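U4/U6 snRNA-associated-splicing factor PRP24 (Saccharomyces cerevisiae, PDB 5TF6) acts as a recycling factor of the spliceosome, binding U6 snRNA through its RNA recognition motifs. Local coordinates at residues R4-T9 with F50-F55; L113-P118 with A129-T134. One frame throughout, in Å; residues are numbered along the deposited sequence.

Contact 1: residues R4-T9 with F50-F55. With K (potassium ion), chain E; nucleotides of chain B.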
loop_
_atom_site.group_PDB
_atom_site.type_symbol
_atom_site.label_atom_id
_atom_site.label_comp_id
_atom_site.label_asym_id
_atom_site.label_seq_id
_atom_site.Cartn_x
_atom_site.Cartn_y
_atom_site.Cartn_z
ATOM N N ARG A 4 -17.159 -6.015 7.388
ATOM C CA ARG A 4 -17.157 -5.705 8.821
ATOM C C ARG A 4 -17.549 -4.252 9.004
ATOM O O ARG A 4 -17.615 -3.521 8.080
ATOM C CB ARG A 4 -15.788 -6.029 9.454
ATOM C CG ARG A 4 -14.625 -5.090 8.998
ATOM C CD ARG A 4 -13.283 -5.490 9.604
ATOM N NE ARG A 4 -13.264 -5.333 11.054
ATOM C CZ ARG A 4 -12.183 -5.430 11.826
ATOM N NH1 ARG A 4 -10.982 -5.697 11.327
ATOM N NH2 ARG A 4 -12.284 -5.241 13.116
ATOM N N ASN A 5 -17.898 -3.863 10.202
ATOM C CA ASN A 5 -18.257 -2.487 10.489
ATOM C C ASN A 5 -17.722 -2.102 11.853
ATOM O O ASN A 5 -18.285 -2.509 12.890
ATOM C CB ASN A 5 -19.732 -2.234 10.418
ATOM C CG ASN A 5 -20.076 -0.782 10.691
ATOM O OD1 ASN A 5 -19.189 0.084 10.958
ATOM N ND2 ASN A 5 -21.353 -0.469 10.632
ATOM N N ARG A 6 -16.604 -1.337 11.876
ATOM C CA ARG A 6 -15.931 -1.175 13.150
ATOM C C ARG A 6 -16.690 -0.382 14.180
ATOM O O ARG A 6 -16.379 -0.434 15.377
ATOM C CB ARG A 6 -14.560 -0.619 12.954
ATOM C CG ARG A 6 -13.677 -1.554 12.140
ATOM C CD ARG A 6 -12.545 -0.740 11.582
ATOM N NE ARG A 6 -11.793 -1.399 10.574
ATOM C CZ ARG A 6 -10.618 -2.001 10.736
ATOM N NH1 ARG A 6 -10.047 -2.108 11.910
ATOM N NH2 ARG A 6 -10.034 -2.521 9.690
ATOM N N GLU A 7 -17.643 0.417 13.748
ATOM C CA GLU A 7 -18.379 1.240 14.689
ATOM C C GLU A 7 -19.306 0.393 15.640
ATOM O O GLU A 7 -19.761 0.942 16.638
ATOM C CB GLU A 7 -19.191 2.282 13.944
ATOM C CG GLU A 7 -20.437 1.716 13.314
ATOM C CD GLU A 7 -21.232 2.701 12.449
ATOM O OE1 GLU A 7 -20.944 3.962 12.492
ATOM O OE2 GLU A 7 -22.173 2.164 11.742
ATOM N N LEU A 8 -19.551 -0.901 15.347
ATOM C CA LEU A 8 -20.258 -1.802 16.262
ATOM C C LEU A 8 -19.370 -2.389 17.318
ATOM O O LEU A 8 -19.866 -2.708 18.408
ATOM C CB LEU A 8 -20.913 -2.987 15.517
ATOM C CG LEU A 8 -21.738 -2.568 14.314
ATOM C CD1 LEU A 8 -22.260 -3.697 13.504
ATOM C CD2 LEU A 8 -22.901 -1.706 14.823
ATOM N N THR A 9 -18.066 -2.520 17.016
ATOM C CA THR A 9 -17.091 -3.099 17.948
ATOM C C THR A 9 -16.104 -2.176 18.646
ATOM O O THR A 9 -15.386 -2.601 19.553
ATOM C CB THR A 9 -16.269 -4.181 17.238
ATOM O OG1 THR A 9 -15.760 -3.699 15.974
ATOM C CG2 THR A 9 -17.210 -5.400 16.947
ATOM N N PHE A 50 -7.314 9.891 25.643
ATOM C CA PHE A 50 -8.391 9.253 24.878
ATOM C C PHE A 50 -7.946 7.836 24.729
ATOM O O PHE A 50 -6.749 7.570 24.612
ATOM C CB PHE A 50 -8.527 9.814 23.462
ATOM C CG PHE A 50 -9.192 11.150 23.381
ATOM C CD1 PHE A 50 -10.540 11.260 23.467
ATOM C CD2 PHE A 50 -8.452 12.288 23.197
ATOM C CE1 PHE A 50 -11.186 12.471 23.341
ATOM C CE2 PHE A 50 -9.069 13.510 23.110
ATOM C CZ PHE A 50 -10.458 13.596 23.152
ATOM N N ALA A 51 -8.902 6.923 24.697
ATOM C CA ALA A 51 -8.585 5.591 24.279
ATOM C C ALA A 51 -9.603 5.070 23.234
ATOM O O ALA A 51 -10.765 5.462 23.201
ATOM C CB ALA A 51 -8.521 4.689 25.462
ATOM N N ARG A 52 -9.093 4.216 22.366
ATOM C CA ARG A 52 -9.857 3.606 21.329
ATOM C C ARG A 52 -9.709 2.134 21.587
ATOM O O ARG A 52 -8.575 1.661 21.665
ATOM C CB ARG A 52 -9.270 3.933 19.962
ATOM C CG ARG A 52 -10.052 3.332 18.786
ATOM C CD ARG A 52 -9.251 3.417 17.516
ATOM N NE ARG A 52 -9.909 2.806 16.375
ATOM C CZ ARG A 52 -9.747 1.545 15.975
ATOM N NH1 ARG A 52 -8.930 0.745 16.611
ATOM N NH2 ARG A 52 -10.397 1.103 14.901
ATOM N N ILE A 53 -10.837 1.435 21.768
ATOM C CA ILE A 53 -10.813 0.002 22.085
ATOM C C ILE A 53 -11.649 -0.757 21.096
ATOM O O ILE A 53 -12.832 -0.484 20.966
ATOM C CB ILE A 53 -11.421 -0.227 23.469
ATOM C CG1 ILE A 53 -10.664 0.588 24.529
ATOM C CG2 ILE A 53 -11.293 -1.663 23.884
ATOM C CD1 ILE A 53 -11.336 0.561 25.901
ATOM N N GLU A 54 -11.024 -1.689 20.393
ATOM C CA GLU A 54 -11.702 -2.645 19.550
ATOM C C GLU A 54 -11.996 -3.892 20.323
ATOM O O GLU A 54 -11.073 -4.614 20.679
ATOM C CB GLU A 54 -10.904 -3.028 18.314
ATOM C CG GLU A 54 -11.732 -4.004 17.441
ATOM C CD GLU A 54 -11.006 -4.606 16.236
ATOM O OE1 GLU A 54 -10.176 -3.934 15.610
ATOM O OE2 GLU A 54 -11.284 -5.776 15.888
ATOM N N PHE A 55 -13.283 -4.177 20.541
ATOM C CA PHE A 55 -13.700 -5.433 21.202
ATOM C C PHE A 55 -13.862 -6.544 20.184
ATOM O O PHE A 55 -14.091 -6.301 19.027
ATOM C CB PHE A 55 -14.986 -5.209 21.966
ATOM C CG PHE A 55 -14.776 -4.445 23.217
ATOM C CD1 PHE A 55 -14.348 -5.097 24.366
ATOM C CD2 PHE A 55 -14.952 -3.088 23.251
ATOM C CE1 PHE A 55 -14.099 -4.384 25.524
ATOM C CE2 PHE A 55 -14.702 -2.373 24.426
ATOM C CZ PHE A 55 -14.280 -3.016 25.555
HETATM K K K E . -18.034 1.631 8.896
ATOM P P G B 23 -10.196 -7.798 7.855
ATOM O OP1 G B 23 -9.967 -6.555 8.650
ATOM O OP2 G B 23 -10.945 -8.905 8.473
ATOM O "O5'" G B 23 -10.832 -7.278 6.495
ATOM C "C5'" G B 23 -11.681 -8.101 5.677
ATOM C "C4'" G B 23 -12.151 -7.344 4.455
ATOM O "O4'" G B 23 -12.905 -6.157 4.821
ATOM C "C3'" G B 23 -11.075 -6.813 3.532
ATOM O "O3'" G B 23 -11.713 -6.654 2.265
ATOM C "C2'" G B 23 -10.752 -5.452 4.164
ATOM O "O2'" G B 23 -10.294 -4.506 3.208
ATOM C "C1'" G B 23 -12.153 -4.968 4.521
ATOM N N9 G B 23 -12.264 -4.024 5.637
ATOM C C8 G B 23 -11.482 -3.954 6.759
ATOM N N7 G B 23 -11.919 -3.087 7.638
ATOM C C5 G B 23 -13.086 -2.600 7.087
ATOM C C6 G B 23 -14.035 -1.694 7.611
ATOM O O6 G B 23 -13.987 -1.037 8.667
ATOM N N1 G B 23 -15.111 -1.537 6.751
ATOM C C2 G B 23 -15.254 -2.160 5.542
ATOM N N2 G B 23 -16.371 -1.866 4.859
ATOM N N3 G B 23 -14.395 -3.039 5.056
ATOM C C4 G B 23 -13.343 -3.211 5.875
ATOM P P G B 21 -9.894 -2.327 0.434
ATOM O OP1 G B 21 -9.327 -2.861 -0.792
ATOM O OP2 G B 21 -11.047 -3.006 1.211
ATOM O "O5'" G B 21 -8.598 -2.236 1.345
ATOM C "C5'" G B 21 -8.708 -1.550 2.602
ATOM C "C4'" G B 21 -7.512 -1.825 3.479
ATOM O "O4'" G B 21 -7.579 -0.923 4.614
ATOM C "C3'" G B 21 -7.498 -3.210 4.104
ATOM O "O3'" G B 21 -6.206 -3.500 4.573
ATOM C "C2'" G B 21 -8.358 -2.975 5.338
ATOM O "O2'" G B 21 -8.296 -4.017 6.288
ATOM C "C1'" G B 21 -7.755 -1.659 5.807
ATOM N N9 G B 21 -8.533 -0.852 6.737
ATOM C C8 G B 21 -8.100 -0.428 7.967
ATOM N N7 G B 21 -8.982 0.297 8.598
ATOM C C5 G B 21 -10.070 0.341 7.745
ATOM C C6 G B 21 -11.333 0.947 7.911
ATOM O O6 G B 21 -11.742 1.620 8.863
ATOM N N1 G B 21 -12.140 0.762 6.794
ATOM C C2 G B 21 -11.790 0.052 5.677
ATOM N N2 G B 21 -12.726 -0.043 4.721
ATOM N N3 G B 21 -10.638 -0.587 5.540
ATOM C C4 G B 21 -9.826 -0.393 6.603
HETATM O O HOH W 1 -8.940 -5.208 13.444
HETATM O O HOH W 2 -17.706 -0.259 7.278
HETATM O O HOH W 3 -11.456 -1.683 14.757
HETATM O O HOH W 4 -15.837 0.459 9.770
HETATM O O HOH W 5 -16.812 3.136 11.401
HETATM O O HOH W 6 -15.867 3.732 8.787
HETATM O O HOH W 7 -17.962 2.260 6.396
#
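Glu54 OE1 accepts from two waters, one of them 2.7 Å away and shared with Arg6 NH1 and Arg52 NH2, the other held by Arg4 NH1. Arg52 is itself salt-bridged to Asp132. The second carboxylate oxygen, OE2, makes a salt bridge to Arg4 NH2 at 3.0 Å; the nitrogen comes from above the carboxylate plane, which stands 73° from that of the guanidinium, and the bond is bent. At another edge of the same guanidinium, Arg4 NH1 donates to OP1 of G23 of chain B at 3.0 Å, so this arginine spans protein carboxylate and RNA phosphate. Its CG and CD lie against the guanine, and a bend at chi3 (-65°) turns the guanidinium off toward the phosphate and Glu54. With an alanine here, OP1 would probably lose this donor and Glu54 OE2 its charged mate. Arg6 reads the base itself: NE donates to O6 of G23 of chain B at 2.9 Å and NH2 to N7 at 2.8 Å, while Arg4 NH1 and N7 of G21 of chain B lie over opposite faces of its guanidinium. Asn5 OD1 caps helix 6-9 through Glu7 N and also binds a potassium ion. Phe55 N donates to Thr9 O at 2.8 Å, fastening Thr9 to strand 49-55, which runs between strands 35-42 and 10-16 in the sheet of the first RNA recognition motif.

Contact 2: residues L113-P118 with A129-T134. With nucleotides of chain B.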
loop_
_atom_site.group_PDB
_atom_site.type_symbol
_atom_site.label_atom_id
_atom_site.label_comp_id
_atom_site.label_asym_id
_atom_site.label_seq_id
_atom_site.Cartn_x
_atom_site.Cartn_y
_atom_site.Cartn_z
ATOM N N LEU A 113 -6.514 9.117 16.805
ATOM C CA LEU A 113 -6.466 7.890 17.609
ATOM C C LEU A 113 -5.771 6.715 16.969
ATOM O O LEU A 113 -5.228 5.889 17.656
ATOM C CB LEU A 113 -7.847 7.427 17.876
ATOM C CG LEU A 113 -8.724 8.384 18.624
ATOM C CD1 LEU A 113 -10.176 7.852 18.600
ATOM C CD2 LEU A 113 -8.186 8.424 20.023
ATOM N N SER A 114 -5.841 6.577 15.658
ATOM C CA SER A 114 -5.361 5.346 15.020
ATOM C C SER A 114 -5.119 5.679 13.583
ATOM O O SER A 114 -5.877 6.424 12.976
ATOM C CB SER A 114 -6.448 4.253 15.097
ATOM O OG SER A 114 -6.101 3.065 14.416
ATOM N N ILE A 115 -4.067 5.132 13.022
ATOM C CA ILE A 115 -3.789 5.402 11.649
ATOM C C ILE A 115 -3.428 4.089 11.015
ATOM O O ILE A 115 -2.525 3.466 11.437
ATOM C CB ILE A 115 -2.620 6.356 11.541
ATOM C CG1 ILE A 115 -2.974 7.710 12.124
ATOM C CG2 ILE A 115 -2.230 6.586 10.094
ATOM C CD1 ILE A 115 -1.728 8.565 12.325
ATOM N N ARG A 116 -4.184 3.633 10.030
ATOM C CA ARG A 116 -4.063 2.223 9.627
ATOM C C ARG A 116 -3.714 2.187 8.168
ATOM O O ARG A 116 -4.375 2.813 7.349
ATOM C CB ARG A 116 -5.400 1.471 9.922
ATOM C CG ARG A 116 -5.771 1.538 11.410
ATOM C CD ARG A 116 -7.052 0.774 11.740
ATOM N NE ARG A 116 -8.259 1.376 11.131
ATOM C CZ ARG A 116 -8.953 2.386 11.660
ATOM N NH1 ARG A 116 -8.574 2.923 12.803
ATOM N NH2 ARG A 116 -10.055 2.850 11.062
ATOM N N LEU A 117 -2.741 1.372 7.847
ATOM C CA LEU A 117 -2.154 1.323 6.536
ATOM C C LEU A 117 -2.323 -0.086 6.075
ATOM O O LEU A 117 -2.433 -0.979 6.903
ATOM C CB LEU A 117 -0.660 1.620 6.638
ATOM C CG LEU A 117 -0.234 3.075 6.989
ATOM C CD1 LEU A 117 1.288 3.140 7.242
ATOM C CD2 LEU A 117 -0.510 4.009 5.850
ATOM N N PRO A 118 -2.358 -0.308 4.763
ATOM C CA PRO A 118 -2.610 -1.584 4.161
ATOM C C PRO A 118 -1.362 -2.426 3.965
ATOM O O PRO A 118 -0.321 -1.906 3.717
ATOM C CB PRO A 118 -3.184 -1.197 2.814
ATOM C CG PRO A 118 -2.402 0.063 2.468
ATOM C CD PRO A 118 -2.348 0.773 3.783
ATOM N N ALA A 129 -4.700 5.404 3.603
ATOM C CA ALA A 129 -4.746 5.194 5.048
ATOM C C ALA A 129 -6.093 5.536 5.567
ATOM O O ALA A 129 -6.785 6.373 4.955
ATOM C CB ALA A 129 -3.737 6.047 5.747
ATOM N N TYR A 130 -6.478 4.844 6.649
ATOM C CA TYR A 130 -7.662 5.207 7.424
ATOM C C TYR A 130 -7.214 5.808 8.707
ATOM O O TYR A 130 -6.255 5.367 9.272
ATOM C CB TYR A 130 -8.504 3.955 7.739
ATOM C CG TYR A 130 -9.167 3.434 6.495
ATOM C CD1 TYR A 130 -8.518 2.521 5.669
ATOM C CD2 TYR A 130 -10.415 3.846 6.144
ATOM C CE1 TYR A 130 -9.088 2.020 4.503
ATOM C CE2 TYR A 130 -11.030 3.324 4.997
ATOM C CZ TYR A 130 -10.351 2.423 4.197
ATOM O OH TYR A 130 -10.933 2.012 3.052
ATOM N N ILE A 131 -7.957 6.789 9.178
ATOM C CA ILE A 131 -7.535 7.522 10.321
ATOM C C ILE A 131 -8.737 7.816 11.153
ATOM O O ILE A 131 -9.713 8.356 10.672
ATOM C CB ILE A 131 -6.984 8.879 9.895
ATOM C CG1 ILE A 131 -5.820 8.693 8.929
ATOM C CG2 ILE A 131 -6.521 9.675 11.107
ATOM C CD1 ILE A 131 -5.530 9.910 8.122
ATOM N N ASP A 132 -8.687 7.424 12.401
ATOM C CA ASP A 132 -9.766 7.733 13.295
ATOM C C ASP A 132 -9.391 8.936 14.153
ATOM O O ASP A 132 -8.298 8.975 14.693
ATOM C CB ASP A 132 -10.059 6.539 14.199
ATOM C CG ASP A 132 -10.782 5.399 13.475
ATOM O OD1 ASP A 132 -11.339 5.591 12.370
ATOM O OD2 ASP A 132 -10.778 4.304 14.052
ATOM N N VAL A 133 -10.321 9.881 14.257
ATOM C CA VAL A 133 -10.187 11.060 15.057
ATOM C C VAL A 133 -11.223 10.939 16.182
ATOM O O VAL A 133 -11.878 9.899 16.299
ATOM C CB VAL A 133 -10.325 12.332 14.209
ATOM C CG1 VAL A 133 -9.198 12.371 13.191
ATOM C CG2 VAL A 133 -11.636 12.383 13.455
ATOM N N THR A 134 -11.354 11.956 17.025
ATOM C CA THR A 134 -12.185 11.839 18.209
ATOM C C THR A 134 -13.578 12.400 18.123
ATOM O O THR A 134 -14.325 12.321 19.096
ATOM C CB THR A 134 -11.531 12.571 19.388
ATOM O OG1 THR A 134 -11.487 13.976 19.120
ATOM C CG2 THR A 134 -10.131 12.051 19.575
ATOM P P G B 21 -9.894 -2.327 0.434
ATOM O OP1 G B 21 -9.327 -2.861 -0.792
ATOM O OP2 G B 21 -11.047 -3.006 1.211
ATOM O "O5'" G B 21 -8.598 -2.236 1.345
ATOM C "C5'" G B 21 -8.708 -1.550 2.602
ATOM C "C4'" G B 21 -7.512 -1.825 3.479
ATOM O "O4'" G B 21 -7.579 -0.923 4.614
ATOM C "C3'" G B 21 -7.498 -3.210 4.104
ATOM O "O3'" G B 21 -6.206 -3.500 4.573
ATOM C "C2'" G B 21 -8.358 -2.975 5.338
ATOM O "O2'" G B 21 -8.296 -4.017 6.288
ATOM C "C1'" G B 21 -7.755 -1.659 5.807
ATOM N N9 G B 21 -8.533 -0.852 6.737
ATOM C C8 G B 21 -8.100 -0.428 7.967
ATOM N N7 G B 21 -8.982 0.297 8.598
ATOM C C5 G B 21 -10.070 0.341 7.745
ATOM C C6 G B 21 -11.333 0.947 7.911
ATOM O O6 G B 21 -11.742 1.620 8.863
ATOM N N1 G B 21 -12.140 0.762 6.794
ATOM C C2 G B 21 -11.790 0.052 5.677
ATOM N N2 G B 21 -12.726 -0.043 4.721
ATOM N N3 G B 21 -10.638 -0.587 5.540
ATOM C C4 G B 21 -9.826 -0.393 6.603
ATOM P P A B 20 -8.825 1.821 -4.718
ATOM O OP1 A B 20 -7.636 1.079 -5.179
ATOM O OP2 A B 20 -9.956 1.906 -5.662
ATOM O "O5'" A B 20 -9.255 1.401 -3.255
ATOM C "C5'" A B 20 -8.323 0.866 -2.343
ATOM C "C4'" A B 20 -8.990 0.807 -1.009
ATOM O "O4'" A B 20 -9.477 2.145 -0.645
ATOM C "C3'" A B 20 -10.211 -0.123 -1.028
ATOM O "O3'" A B 20 -10.302 -0.783 0.240
ATOM C "C2'" A B 20 -11.368 0.860 -1.161
ATOM O "O2'" A B 20 -12.513 0.272 -0.599
ATOM C "C1'" A B 20 -10.849 2.054 -0.341
ATOM N N9 A B 20 -11.498 3.325 -0.627
ATOM C C8 A B 20 -11.534 3.999 -1.815
ATOM N N7 A B 20 -12.254 5.099 -1.778
ATOM C C5 A B 20 -12.711 5.153 -0.469
ATOM C C6 A B 20 -13.545 6.069 0.210
ATOM N N6 A B 20 -14.026 7.175 -0.346
ATOM N N1 A B 20 -13.880 5.792 1.495
ATOM C C2 A B 20 -13.372 4.695 2.059
ATOM N N3 A B 20 -12.569 3.761 1.525
ATOM C C4 A B 20 -12.287 4.047 0.240
#
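Arg116 and Tyr130 face each other as a hydrogen-bonded pair in the antiparallel hairpin of strands 112-116 and 128-133, the second and third strands of an RNA recognition motif sheet, and both side chains rise from the RNA-binding face. The tyrosine ring lies under the base of G21 of chain B, with its N1 3.3 Å above the ring plane and displaced toward the rim. Arg116, bent at chi3 (-67°), turns its guanidinium to the Hoogsteen edge of that base, NE donating almost straight (174°) to N7 and NH2 to O6. Asp132, next on this face, meets the guanidinium with the two planes 57° apart: its OD2 forms a salt bridge with Arg116 NH1 at 2.9 Å, a weak hydrogen bond, while Ser114 OG accepts from the same NH1. Thr86 and Arg52 also hold this carboxylate, and it in turn probably helps fix the turn of the Arg116 guanidinium. On the other face Ile115 CG1 lies 4.2 Å from Ile131 CG2, the two side chains running alongside each other against helix 98-106. Leu113 and Ser114 both oppose Asp132 in a classic beta bulge. Beyond the guanine over its ring, Tyr130 OH donates to N3 of A20 of chain B at 2.8 Å.

How the contacts relate
From the N terminus, contact 1 closes first: residues 4-9 precede the opening strand 10-16 of the first RNA recognition motif and return to its strand 49-55 across a loop of 40 residues. Contact 2 follows in series, neither nested nor crossed, closing a loop of only ten residues between adjacent strands of the second motif. Although separate along the chain, the two touch where these sheets meet. Arg52 NE bridges to Asp132 OD2 at 2.9 Å, and Phe50 packs on Leu113. Contact 1 thus ties the N-terminal segment to one sheet, contact 2 pairs an outer strand of the next, and G21 of chain B is approached by arginines of both.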